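Local coordinates for protein L-Ala-D/L-Glu epimerase, a muconate lactonizing enzyme (Klebsiella pneumoniae subsp. pneumoniae MGH 78578, PDB 3FCP) that is a magnesium-binding member of the enolase superfamily, built from an N-terminal capping domain and a TIM-barrel-like domain, at residues Ala52-Gly57 with Glu63-Ile68; Glu215-Gly220 with Gln241-Ala246; Gln226-Ser229 with Ala234-Val237; Lys274-Gly279 with Met303-Val308; Leu287-Gln292 with Ser318-Gln323. One frame throughout, in Å; residues are numbered along the deposited sequence.

Members of the enolase superfamily join an alpha+beta capping domain to a barrel, and the five contacts sample both. Interaction 1 comes first along the chain and lies in the cap. Interactions 2 to 5 belong to the barrel domain. Interaction 3 falls between the two segments of interaction 2, and both use helix 233-242; their centres are 14 Å apart. Interactions 4 and 5 alternate along the chain, with centres 16 Å apart. Interaction 4 lies nearest the centre of the chain and touches interaction 1, where Met303 packs on residues 53-55, so cap and barrel meet there. Interactions 3 and 4 each bring a side chain to about 5 Å from the magnesium ion.

Interaction 1: residues Ala52-Gly57 with Glu63-Ile68; sequences ATTIGG and ESPEAI
Two torsions set which methyl Thr54 and Ile68 present to their partners. In Thr54 the hydroxyl stands opposite the backbone N (chi1 -171°), which leaves the methyl CG2 in the crowded position between N and the carbonyl carbon and turned to the start of the helix. There Thr54 CG2 packs 3.7 Å from Glu63 O and 3.9 Å from Pro65 CD, the threonine side chain crossing the proline ring at about a right angle. This packing carries a polar cost, since the buried Glu63 O has no partner in the model, although the carboxylate of Glu63 is bonded to Phe104 N. In Ile68, one turn further on, CG1 lies beside the backbone N (chi1 -72°), and the branch methyl CG2 is the one presented to the strand, 3.7 Å from Ala52 CB. The arrangement joins the last strand of the three-stranded antiparallel sheet, 47-53, to helix 65-80 within the capping domain of the enolase fold. Ser64 is the N-cap of that helix: its OG accepts from Ala67 N at 3.1 Å with a fairly straight N-H approach of 154°. Gly57, at positive phi, turns its carbonyl toward the same end, and Gly57 O lies 3.7 Å from Ser64 CA. A second subunit covers the helix start, with its Tyr75 packing on Ser64 and Pro65 and hydrogen-bonding Glu66.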
# COMPACT_ATOMS: atom_id res chain seq x y z
N ALA A 52 -6.54 -32.01 -27.59
CA ALA A 52 -5.79 -31.52 -26.44
C ALA A 52 -4.35 -31.91 -26.76
O ALA A 52 -4.02 -33.09 -26.84
CB ALA A 52 -6.25 -32.19 -25.15
N THR A 53 -3.51 -30.90 -26.97
CA THR A 53 -2.11 -31.13 -27.31
C THR A 53 -1.18 -30.27 -26.45
O THR A 53 -1.57 -29.20 -25.98
CB THR A 53 -1.86 -30.80 -28.80
OG1 THR A 53 -2.56 -31.74 -29.62
CG2 THR A 53 -0.38 -30.84 -29.13
N THR A 54 0.03 -30.76 -26.24
CA THR A 54 1.01 -30.00 -25.49
C THR A 54 2.36 -30.10 -26.18
O THR A 54 2.49 -30.71 -27.25
CB THR A 54 1.15 -30.48 -24.04
OG1 THR A 54 1.96 -29.55 -23.32
CG2 THR A 54 1.81 -31.86 -23.98
N ILE A 55 3.37 -29.51 -25.56
CA ILE A 55 4.72 -29.50 -26.11
C ILE A 55 5.70 -30.22 -25.19
O ILE A 55 5.76 -29.95 -24.00
CB ILE A 55 5.20 -28.03 -26.30
CG1 ILE A 55 4.18 -27.24 -27.12
CG2 ILE A 55 6.55 -28.01 -26.99
CD1 ILE A 55 4.38 -25.73 -27.09
N GLY A 56 6.47 -31.14 -25.77
CA GLY A 56 7.49 -31.86 -25.02
C GLY A 56 7.14 -32.63 -23.77
O GLY A 56 7.84 -32.52 -22.77
N GLY A 57 6.09 -33.44 -23.84
CA GLY A 57 5.70 -34.25 -22.69
C GLY A 57 5.31 -33.47 -21.45
O GLY A 57 4.21 -32.93 -21.37
N GLU A 63 0.48 -31.22 -17.74
CA GLU A 63 -0.38 -32.23 -18.35
C GLU A 63 0.24 -32.85 -19.60
O GLU A 63 0.44 -32.19 -20.61
CB GLU A 63 -1.74 -31.60 -18.71
CG GLU A 63 -2.53 -31.10 -17.49
CD GLU A 63 -3.87 -30.46 -17.86
OE1 GLU A 63 -4.69 -31.13 -18.53
OE2 GLU A 63 -4.10 -29.30 -17.47
N SER A 64 0.56 -34.14 -19.52
CA SER A 64 1.17 -34.86 -20.63
C SER A 64 0.09 -35.49 -21.51
O SER A 64 -1.07 -35.58 -21.11
CB SER A 64 2.08 -35.96 -20.10
OG SER A 64 1.31 -36.95 -19.44
N PRO A 65 0.46 -35.92 -22.72
CA PRO A 65 -0.54 -36.55 -23.60
C PRO A 65 -1.15 -37.79 -22.95
O PRO A 65 -2.35 -38.05 -23.09
CB PRO A 65 0.26 -36.88 -24.86
CG PRO A 65 1.29 -35.77 -24.91
CD PRO A 65 1.72 -35.68 -23.46
N GLU A 66 -0.34 -38.57 -22.23
CA GLU A 66 -0.88 -39.77 -21.61
C GLU A 66 -1.78 -39.46 -20.39
O GLU A 66 -2.77 -40.16 -20.16
CB GLU A 66 0.24 -40.75 -21.23
CG GLU A 66 1.61 -40.14 -21.00
CD GLU A 66 2.29 -39.68 -22.29
OE1 GLU A 66 2.33 -38.46 -22.52
OE2 GLU A 66 2.77 -40.54 -23.06
N ALA A 67 -1.45 -38.42 -19.64
CA ALA A 67 -2.27 -38.05 -18.48
C ALA A 67 -3.58 -37.43 -18.97
O ALA A 67 -4.63 -37.60 -18.36
CB ALA A 67 -1.52 -37.05 -17.59
N ILE A 68 -3.49 -36.70 -20.08
CA ILE A 68 -4.66 -36.07 -20.67
C ILE A 68 -5.61 -37.18 -21.13
O ILE A 68 -6.82 -37.14 -20.87
CB ILE A 68 -4.26 -35.18 -21.86
CG1 ILE A 68 -3.55 -33.93 -21.33
CG2 ILE A 68 -5.48 -34.80 -22.70
CD1 ILE A 68 -2.87 -33.11 -22.41

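Interaction 2: residues Glu215-Gly220 with Gln241-Ala246; sequences ELAAMG and QQIETA
The methyl of Ala217 lies over one face of the flat peptide that joins Glu244 to Thr245, with Ala217 CB 3.8 Å from Glu244 C and 3.7 Å from Glu244 O. At the oxygen end of the group a water donates to Glu244 O at 2.7 Å and reaches back to Ala217 O through a weak bond. Two more methyls close on Ala217 CB. Thr245 CG2 comes within 3.8 Å of Ala217 CB, brought there by a torsion (chi1 -164°) that sends OG1 away to Val221 O, while Ile243 CG2 lies 4.1 Å from Ala217 CB on the approach to the turn. Both segments are places where a helix runs out. Helix 206-218 ends in a Schellman motif at Gly220, whose N donates to Ala217 O at 3.2 Å, and the chain leaving helix 233-242 bends through an inverse gamma turn centred on Glu244 before strand 246-249. Arg214 of a third subunit packs on Glu244. The chemistry is that of a small apolar methyl resting on a backbone turn: between the two segments the contact is van der Waals packing plus a water whose bond to Ala217 O is weak, and a firmer polar tie lies just beyond, where Thr245 OG1 is bonded to Val221 O.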
# COMPACT_ATOMS: atom_id res chain seq x y z
N GLU A 215 17.16 -4.13 -22.48
CA GLU A 215 17.87 -4.19 -23.76
C GLU A 215 16.91 -4.45 -24.92
O GLU A 215 17.00 -3.81 -25.96
CB GLU A 215 18.92 -5.29 -23.71
CG GLU A 215 20.13 -4.95 -22.87
CD GLU A 215 20.91 -3.80 -23.46
OE1 GLU A 215 21.29 -3.89 -24.65
OE2 GLU A 215 21.14 -2.80 -22.74
N LEU A 216 15.99 -5.40 -24.72
CA LEU A 216 15.02 -5.72 -25.76
C LEU A 216 14.15 -4.51 -26.08
O LEU A 216 13.90 -4.20 -27.25
CB LEU A 216 14.15 -6.89 -25.30
CG LEU A 216 14.85 -8.25 -25.19
CD1 LEU A 216 13.95 -9.23 -24.45
CD2 LEU A 216 15.19 -8.77 -26.58
N ALA A 217 13.68 -3.82 -25.05
CA ALA A 217 12.84 -2.65 -25.28
C ALA A 217 13.64 -1.59 -26.04
O ALA A 217 13.11 -0.94 -26.94
CB ALA A 217 12.34 -2.08 -23.96
N ALA A 218 14.90 -1.42 -25.66
CA ALA A 218 15.76 -0.43 -26.30
C ALA A 218 16.00 -0.70 -27.79
O ALA A 218 16.07 0.24 -28.58
CB ALA A 218 17.09 -0.32 -25.55
N MET A 219 16.12 -1.97 -28.17
CA MET A 219 16.35 -2.28 -29.57
C MET A 219 15.08 -2.29 -30.42
O MET A 219 15.12 -2.55 -31.62
CB MET A 219 17.12 -3.61 -29.73
CG MET A 219 16.48 -4.85 -29.10
SD MET A 219 17.36 -6.41 -29.50
CE MET A 219 18.59 -6.43 -28.29
N GLY A 220 13.93 -1.99 -29.81
CA GLY A 220 12.70 -1.93 -30.57
C GLY A 220 11.76 -3.13 -30.56
O GLY A 220 10.81 -3.17 -31.34
N GLN A 241 5.70 -2.84 -15.15
CA GLN A 241 5.58 -1.45 -14.72
C GLN A 241 6.83 -0.61 -15.01
O GLN A 241 6.75 0.62 -15.03
CB GLN A 241 5.26 -1.41 -13.22
CG GLN A 241 3.85 -1.89 -12.87
CD GLN A 241 3.66 -2.18 -11.39
OE1 GLN A 241 2.55 -2.49 -10.94
NE2 GLN A 241 4.74 -2.08 -10.63
N GLN A 242 7.97 -1.25 -15.24
CA GLN A 242 9.20 -0.50 -15.49
C GLN A 242 9.81 -0.63 -16.89
O GLN A 242 10.52 0.27 -17.34
CB GLN A 242 10.24 -0.86 -14.44
CG GLN A 242 10.67 -2.31 -14.48
CD GLN A 242 11.56 -2.70 -13.31
OE1 GLN A 242 12.10 -3.81 -13.27
NE2 GLN A 242 11.73 -1.79 -12.35
N ILE A 243 9.52 -1.72 -17.59
CA ILE A 243 10.07 -1.95 -18.93
C ILE A 243 9.36 -1.12 -20.01
O ILE A 243 8.13 -1.09 -20.07
CB ILE A 243 9.99 -3.46 -19.29
CG1 ILE A 243 10.80 -4.26 -18.27
CG2 ILE A 243 10.51 -3.70 -20.70
CD1 ILE A 243 12.25 -3.78 -18.11
N GLU A 244 10.15 -0.47 -20.86
CA GLU A 244 9.59 0.39 -21.89
C GLU A 244 9.12 -0.25 -23.20
O GLU A 244 9.43 0.22 -24.30
CB GLU A 244 10.56 1.55 -22.17
CG GLU A 244 10.86 2.35 -20.89
CD GLU A 244 11.70 3.60 -21.13
OE1 GLU A 244 12.41 3.69 -22.15
OE2 GLU A 244 11.67 4.50 -20.26
N THR A 245 8.38 -1.34 -23.05
CA THR A 245 7.76 -2.04 -24.15
C THR A 245 6.73 -2.97 -23.52
O THR A 245 6.71 -3.13 -22.30
CB THR A 245 8.75 -2.83 -25.04
OG1 THR A 245 8.09 -3.15 -26.27
CG2 THR A 245 9.20 -4.13 -24.37
N ALA A 246 5.87 -3.57 -24.33
CA ALA A 246 4.82 -4.44 -23.81
C ALA A 246 5.28 -5.82 -23.33
O ALA A 246 6.16 -6.44 -23.91
CB ALA A 246 3.73 -4.60 -24.86
O HOH W 1 11.34 1.56 -25.60

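Interaction 3: residues Gln226-Ser229 with Ala234-Val237; sequences QPVS and AALV
Leu236 and Pro227 cross at about a right angle, the leucine coming from the helix with its CD1 methyl set against the proline ring. Leu236 CD1 lies 3.9 Å from Pro227 CD, a reach made possible by a side chain whose CG stands opposite the backbone N (chi1 -174°). Val228 approaches the same helical turn differently, methyl first: its CG2 points at the backbone, 3.7 Å from Leu236 N, and touches both Ala235 CB and Leu236 CB, each at 4.0 Å. Gln226 reaches forward along its own loop with its amide. Gln226 NE2 donates to Val228 O at 2.8 Å in a nearly straight bond (173°); the nitrogen stands above the carbonyl plane, while the acceptor lies in the plane of the amide. The other end is held too, for Gln226 OE1 accepts from Asp250 N and Ala252 N, so the amide is fixed in rotation. Asp250 and Glu251 bind the magnesium ion, and the Gln226 side chain is about 5 Å from it. The arrangement is that of a beta-to-alpha loop at the C-terminal end of a barrel strand, and the bond from the backbone of the metal ligand Asp250 is consistent with a second-shell position for Gln226 beside the metal site.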
# COMPACT_ATOMS: atom_id res chain seq x y z
N GLN A 226 6.47 -13.78 -21.32
CA GLN A 226 6.86 -14.49 -20.11
C GLN A 226 8.37 -14.53 -19.87
O GLN A 226 8.98 -15.61 -19.86
CB GLN A 226 6.31 -15.92 -20.17
CG GLN A 226 6.27 -16.67 -18.85
CD GLN A 226 5.31 -16.04 -17.85
OE1 GLN A 226 4.13 -15.83 -18.14
NE2 GLN A 226 5.82 -15.74 -16.66
N PRO A 227 8.98 -13.36 -19.65
CA PRO A 227 10.43 -13.28 -19.42
C PRO A 227 10.91 -14.04 -18.19
O PRO A 227 11.98 -14.64 -18.20
CB PRO A 227 10.68 -11.78 -19.33
CG PRO A 227 9.37 -11.24 -18.81
CD PRO A 227 8.37 -12.02 -19.62
N VAL A 228 10.10 -14.01 -17.12
CA VAL A 228 10.46 -14.69 -15.88
C VAL A 228 9.56 -15.88 -15.58
O VAL A 228 8.60 -16.15 -16.29
CB VAL A 228 10.42 -13.70 -14.69
CG1 VAL A 228 11.48 -12.63 -14.87
CG2 VAL A 228 9.04 -13.08 -14.57
N SER A 229 9.90 -16.60 -14.50
CA SER A 229 9.15 -17.77 -14.08
C SER A 229 7.75 -17.44 -13.58
O SER A 229 7.51 -16.36 -13.03
CB SER A 229 9.91 -18.51 -12.97
OG SER A 229 9.10 -19.53 -12.40
N ALA A 234 5.50 -11.73 -9.08
CA ALA A 234 5.90 -10.45 -8.52
C ALA A 234 6.88 -9.77 -9.46
O ALA A 234 6.78 -8.57 -9.72
CB ALA A 234 6.53 -10.65 -7.14
N ALA A 235 7.84 -10.53 -9.99
CA ALA A 235 8.82 -9.98 -10.92
C ALA A 235 8.14 -9.57 -12.23
O ALA A 235 8.47 -8.53 -12.81
CB ALA A 235 9.92 -11.01 -11.21
N LEU A 236 7.21 -10.40 -12.70
CA LEU A 236 6.49 -10.11 -13.94
C LEU A 236 5.78 -8.76 -13.83
O LEU A 236 5.85 -7.93 -14.73
CB LEU A 236 5.47 -11.21 -14.25
CG LEU A 236 4.78 -11.06 -15.61
CD1 LEU A 236 5.81 -11.30 -16.72
CD2 LEU A 236 3.64 -12.07 -15.75
N VAL A 237 5.10 -8.54 -12.71
CA VAL A 237 4.40 -7.28 -12.48
C VAL A 237 5.36 -6.09 -12.46
O VAL A 237 5.09 -5.06 -13.08
CB VAL A 237 3.62 -7.31 -11.14
CG1 VAL A 237 3.06 -5.93 -10.83
CG2 VAL A 237 2.49 -8.34 -11.23

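Interaction 4: residues Lys274-Gly279 with Met303-Val308; sequences KIAKAG and MLEGTV
Met303 gives up the most surface to this contact, and it does so by folding round Lys274 and Ala276. Its chain is bent at both outer torsions (chi2 -56°, chi3 -59°), which brings the sulfur against the lysine while CG stays over the alanine. Lys274 runs out straight beyond CG and crosses the methionine at about a right angle, so that Met303 SD lies 3.8 Å from Lys274 NZ and 3.9 Å from Lys274 CD. The lysine nitrogen has a polar partner outside the segments, Asp250 OD2. Ala276, on the first turn of helix 275-278, places its CB 3.8 Å from Met303 CG. Next to the Ala276-Met303 contact a water joins the two segments, accepting from Ala276 N at 3.0 Å and donating to Glu305 OE2 at 2.7 Å. The other carboxylate oxygen, Glu305 OE1, takes Met303 N at 3.0 Å, an almost straight bond (171°) that arrives from above the carboxylate plane, and is also bonded to Thr302 OG1. Both ends of the carboxylate are therefore held, and with them the methionine backbone. Phe104 and Thr54 of the capping domain pack on Met303. The place is the mouth of the barrel typical of enolase-superfamily active sites, roofed by the cap, with the Lys274 side chain about 5 Å from the magnesium ion.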
# COMPACT_ATOMS: atom_id res chain seq x y z
N LYS A 274 -5.14 -19.14 -24.33
CA LYS A 274 -4.97 -20.47 -24.91
C LYS A 274 -6.12 -21.34 -24.41
O LYS A 274 -6.37 -21.41 -23.21
CB LYS A 274 -3.63 -21.09 -24.48
CG LYS A 274 -2.40 -20.35 -25.03
CD LYS A 274 -1.11 -21.08 -24.71
CE LYS A 274 0.11 -20.32 -25.27
NZ LYS A 274 1.37 -21.04 -25.00
N ILE A 275 -6.82 -22.00 -25.33
CA ILE A 275 -7.95 -22.82 -24.90
C ILE A 275 -7.52 -23.94 -23.96
O ILE A 275 -8.26 -24.28 -23.02
CB ILE A 275 -8.76 -23.39 -26.10
CG1 ILE A 275 -7.94 -24.39 -26.91
CG2 ILE A 275 -9.23 -22.24 -27.00
CD1 ILE A 275 -8.75 -25.05 -28.05
N ALA A 276 -6.33 -24.49 -24.19
CA ALA A 276 -5.81 -25.58 -23.35
C ALA A 276 -5.60 -25.18 -21.89
O ALA A 276 -5.83 -25.98 -20.98
CB ALA A 276 -4.49 -26.12 -23.93
N LYS A 277 -5.16 -23.94 -21.68
CA LYS A 277 -4.91 -23.44 -20.33
C LYS A 277 -6.20 -23.13 -19.57
O LYS A 277 -6.26 -23.29 -18.35
CB LYS A 277 -4.05 -22.17 -20.36
CG LYS A 277 -2.60 -22.36 -20.83
CD LYS A 277 -1.74 -21.11 -20.62
CE LYS A 277 -2.28 -19.89 -21.37
NZ LYS A 277 -1.52 -18.63 -21.05
N ALA A 278 -7.23 -22.70 -20.29
CA ALA A 278 -8.49 -22.31 -19.67
C ALA A 278 -9.56 -23.40 -19.59
O ALA A 278 -10.46 -23.33 -18.75
CB ALA A 278 -9.06 -21.11 -20.38
N GLY A 279 -9.47 -24.40 -20.46
CA GLY A 279 -10.46 -25.46 -20.45
C GLY A 279 -11.38 -25.45 -21.67
O GLY A 279 -12.48 -26.03 -21.63
N MET A 303 -0.62 -24.16 -28.30
CA MET A 303 0.19 -25.18 -27.64
C MET A 303 0.69 -26.05 -28.81
O MET A 303 1.10 -27.21 -28.63
CB MET A 303 -0.65 -26.01 -26.67
CG MET A 303 -1.01 -25.30 -25.35
SD MET A 303 0.38 -24.65 -24.38
CE MET A 303 1.30 -26.08 -24.08
N LEU A 304 0.68 -25.45 -29.99
CA LEU A 304 1.08 -26.09 -31.24
C LEU A 304 0.13 -27.23 -31.62
O LEU A 304 0.55 -28.33 -31.97
CB LEU A 304 2.53 -26.60 -31.16
CG LEU A 304 3.60 -25.50 -31.01
CD1 LEU A 304 5.00 -26.12 -31.05
CD2 LEU A 304 3.45 -24.49 -32.12
N GLU A 305 -1.17 -26.94 -31.52
CA GLU A 305 -2.21 -27.90 -31.86
C GLU A 305 -2.22 -28.17 -33.37
O GLU A 305 -1.72 -27.36 -34.15
CB GLU A 305 -3.59 -27.35 -31.50
CG GLU A 305 -3.94 -27.26 -30.02
CD GLU A 305 -3.37 -26.03 -29.32
OE1 GLU A 305 -2.85 -25.12 -30.00
OE2 GLU A 305 -3.47 -25.98 -28.08
N GLY A 306 -2.79 -29.31 -33.75
CA GLY A 306 -2.94 -29.63 -35.16
C GLY A 306 -4.14 -28.82 -35.64
O GLY A 306 -4.52 -27.84 -34.99
N THR A 307 -4.75 -29.23 -36.74
CA THR A 307 -5.89 -28.51 -37.29
C THR A 307 -7.14 -28.42 -36.40
O THR A 307 -7.78 -27.38 -36.34
CB THR A 307 -6.31 -29.09 -38.66
OG1 THR A 307 -5.22 -28.96 -39.58
CG2 THR A 307 -7.53 -28.36 -39.22
N VAL A 308 -7.48 -29.51 -35.70
CA VAL A 308 -8.66 -29.49 -34.84
C VAL A 308 -8.55 -28.46 -33.71
O VAL A 308 -9.40 -27.57 -33.59
CB VAL A 308 -8.95 -30.88 -34.24
CG1 VAL A 308 -10.13 -30.80 -33.28
CG2 VAL A 308 -9.26 -31.89 -35.37
O HOH W 2 -4.40 -24.06 -26.45

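Interaction 5: residues Leu287-Gln292 with Ser318-Gln323; sequences LARVAQ and STLPLQ
A single water is shared between Arg289 and Thr319: it donates to Thr319 O at 2.7 Å and accepts from Arg289 NH2 at 3.0 Å, linking the helix to the loop. The guanidinium has a second in-plane partner in its own helix, where Arg289 NH1 donates to Gln292 OE1 at 2.7 Å. That bond falls on a lone pair of the amide oxygen, in its carbonyl plane, with an N-H approach of 155°. A bend at chi2 (-55°) turns the arginine along its own helix toward Gln292 to make it, and the two edge partners together limit the rotation of the flat group. One face of the guanidinium receives Leu320, whose CD2 lies 3.9 Å from Arg289 NH1, displaced toward the rim and not centred. Leu320 CD1 packs 3.7 Å from Ala288 CB, which CD2 touches as well. Leu320 thus spans Ala288 and the guanidinium of Arg289. On the next turn the Gln292 and Pro321 side chains cross at about a right angle, and Gln292 NE2 comes within 3.4 Å of Pro321 CD. Asn89 of a fifth subunit packs on both Arg289 and Thr319, so this part of the contact lies at a subunit interface. Helix 283-294 is part of the crossover between the parallel strands 270-273 and 297-300, and the chain leaving helix 307-317 runs along one flank of it, among the helices and loops that surround the strands of the TIM-barrel-like domain.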
# COMPACT_ATOMS: atom_id res chain seq x y z
N LEU A 287 -11.72 -15.48 -19.27
CA LEU A 287 -10.41 -14.88 -19.04
C LEU A 287 -10.30 -13.64 -19.94
O LEU A 287 -9.81 -12.59 -19.53
CB LEU A 287 -9.31 -15.87 -19.42
CG LEU A 287 -7.93 -15.82 -18.75
CD1 LEU A 287 -6.91 -16.31 -19.76
CD2 LEU A 287 -7.58 -14.43 -18.24
N ALA A 288 -10.75 -13.78 -21.18
CA ALA A 288 -10.69 -12.66 -22.12
C ALA A 288 -11.48 -11.45 -21.60
O ALA A 288 -10.99 -10.32 -21.67
CB ALA A 288 -11.23 -13.08 -23.49
N ARG A 289 -12.68 -11.68 -21.07
CA ARG A 289 -13.49 -10.58 -20.55
C ARG A 289 -12.86 -9.92 -19.31
O ARG A 289 -12.98 -8.72 -19.12
CB ARG A 289 -14.91 -11.06 -20.23
CG ARG A 289 -15.70 -11.56 -21.45
CD ARG A 289 -15.78 -10.53 -22.58
NE ARG A 289 -16.61 -11.01 -23.68
CZ ARG A 289 -16.63 -10.46 -24.90
NH1 ARG A 289 -15.86 -9.42 -25.18
NH2 ARG A 289 -17.44 -10.95 -25.84
N VAL A 290 -12.21 -10.72 -18.48
CA VAL A 290 -11.54 -10.20 -17.29
C VAL A 290 -10.45 -9.27 -17.78
O VAL A 290 -10.31 -8.14 -17.31
CB VAL A 290 -10.89 -11.34 -16.46
CG1 VAL A 290 -9.90 -10.77 -15.43
CG2 VAL A 290 -11.98 -12.17 -15.76
N ALA A 291 -9.68 -9.75 -18.75
CA ALA A 291 -8.60 -8.95 -19.31
C ALA A 291 -9.14 -7.64 -19.86
O ALA A 291 -8.59 -6.57 -19.58
CB ALA A 291 -7.88 -9.73 -20.41
N GLN A 292 -10.22 -7.71 -20.64
CA GLN A 292 -10.80 -6.50 -21.20
C GLN A 292 -11.28 -5.53 -20.13
O GLN A 292 -11.08 -4.32 -20.25
CB GLN A 292 -11.96 -6.85 -22.12
CG GLN A 292 -11.56 -7.64 -23.35
CD GLN A 292 -12.73 -7.87 -24.27
OE1 GLN A 292 -13.77 -8.38 -23.84
NE2 GLN A 292 -12.58 -7.50 -25.53
N SER A 318 -11.88 -15.34 -33.01
CA SER A 318 -12.65 -14.54 -33.96
C SER A 318 -13.68 -13.63 -33.30
O SER A 318 -14.08 -12.62 -33.86
CB SER A 318 -13.39 -15.45 -34.95
OG SER A 318 -14.54 -16.04 -34.37
N THR A 319 -14.12 -14.00 -32.10
CA THR A 319 -15.12 -13.20 -31.42
C THR A 319 -14.52 -12.06 -30.61
O THR A 319 -15.25 -11.27 -30.02
CB THR A 319 -15.92 -14.05 -30.43
OG1 THR A 319 -15.08 -14.40 -29.33
CG2 THR A 319 -16.42 -15.33 -31.11
N LEU A 320 -13.19 -11.96 -30.59
CA LEU A 320 -12.52 -10.95 -29.77
C LEU A 320 -11.58 -10.01 -30.51
O LEU A 320 -11.03 -10.36 -31.55
CB LEU A 320 -11.70 -11.63 -28.67
CG LEU A 320 -12.39 -12.65 -27.77
CD1 LEU A 320 -11.34 -13.56 -27.11
CD2 LEU A 320 -13.22 -11.91 -26.73
N PRO A 321 -11.36 -8.80 -29.96
CA PRO A 321 -10.44 -7.84 -30.57
C PRO A 321 -9.05 -8.26 -30.09
O PRO A 321 -8.73 -8.11 -28.91
CB PRO A 321 -10.86 -6.50 -29.95
CG PRO A 321 -12.24 -6.76 -29.38
CD PRO A 321 -12.13 -8.17 -28.88
N LEU A 322 -8.23 -8.81 -30.97
CA LEU A 322 -6.90 -9.25 -30.55
C LEU A 322 -5.82 -8.28 -31.03
O LEU A 322 -5.36 -8.36 -32.17
CB LEU A 322 -6.62 -10.66 -31.08
CG LEU A 322 -7.63 -11.74 -30.68
CD1 LEU A 322 -7.14 -13.09 -31.16
CD2 LEU A 322 -7.81 -11.77 -29.17
N GLN A 323 -5.43 -7.37 -30.15
CA GLN A 323 -4.42 -6.37 -30.49
C GLN A 323 -3.11 -6.99 -30.96
O GLN A 323 -2.48 -6.49 -31.89
CB GLN A 323 -4.16 -5.46 -29.28
CG GLN A 323 -3.03 -4.46 -29.48
CD GLN A 323 -2.85 -3.51 -28.31
OE1 GLN A 323 -3.55 -3.60 -27.30
NE2 GLN A 323 -1.90 -2.58 -28.43
O HOH W 3 -16.35 -9.52 -28.23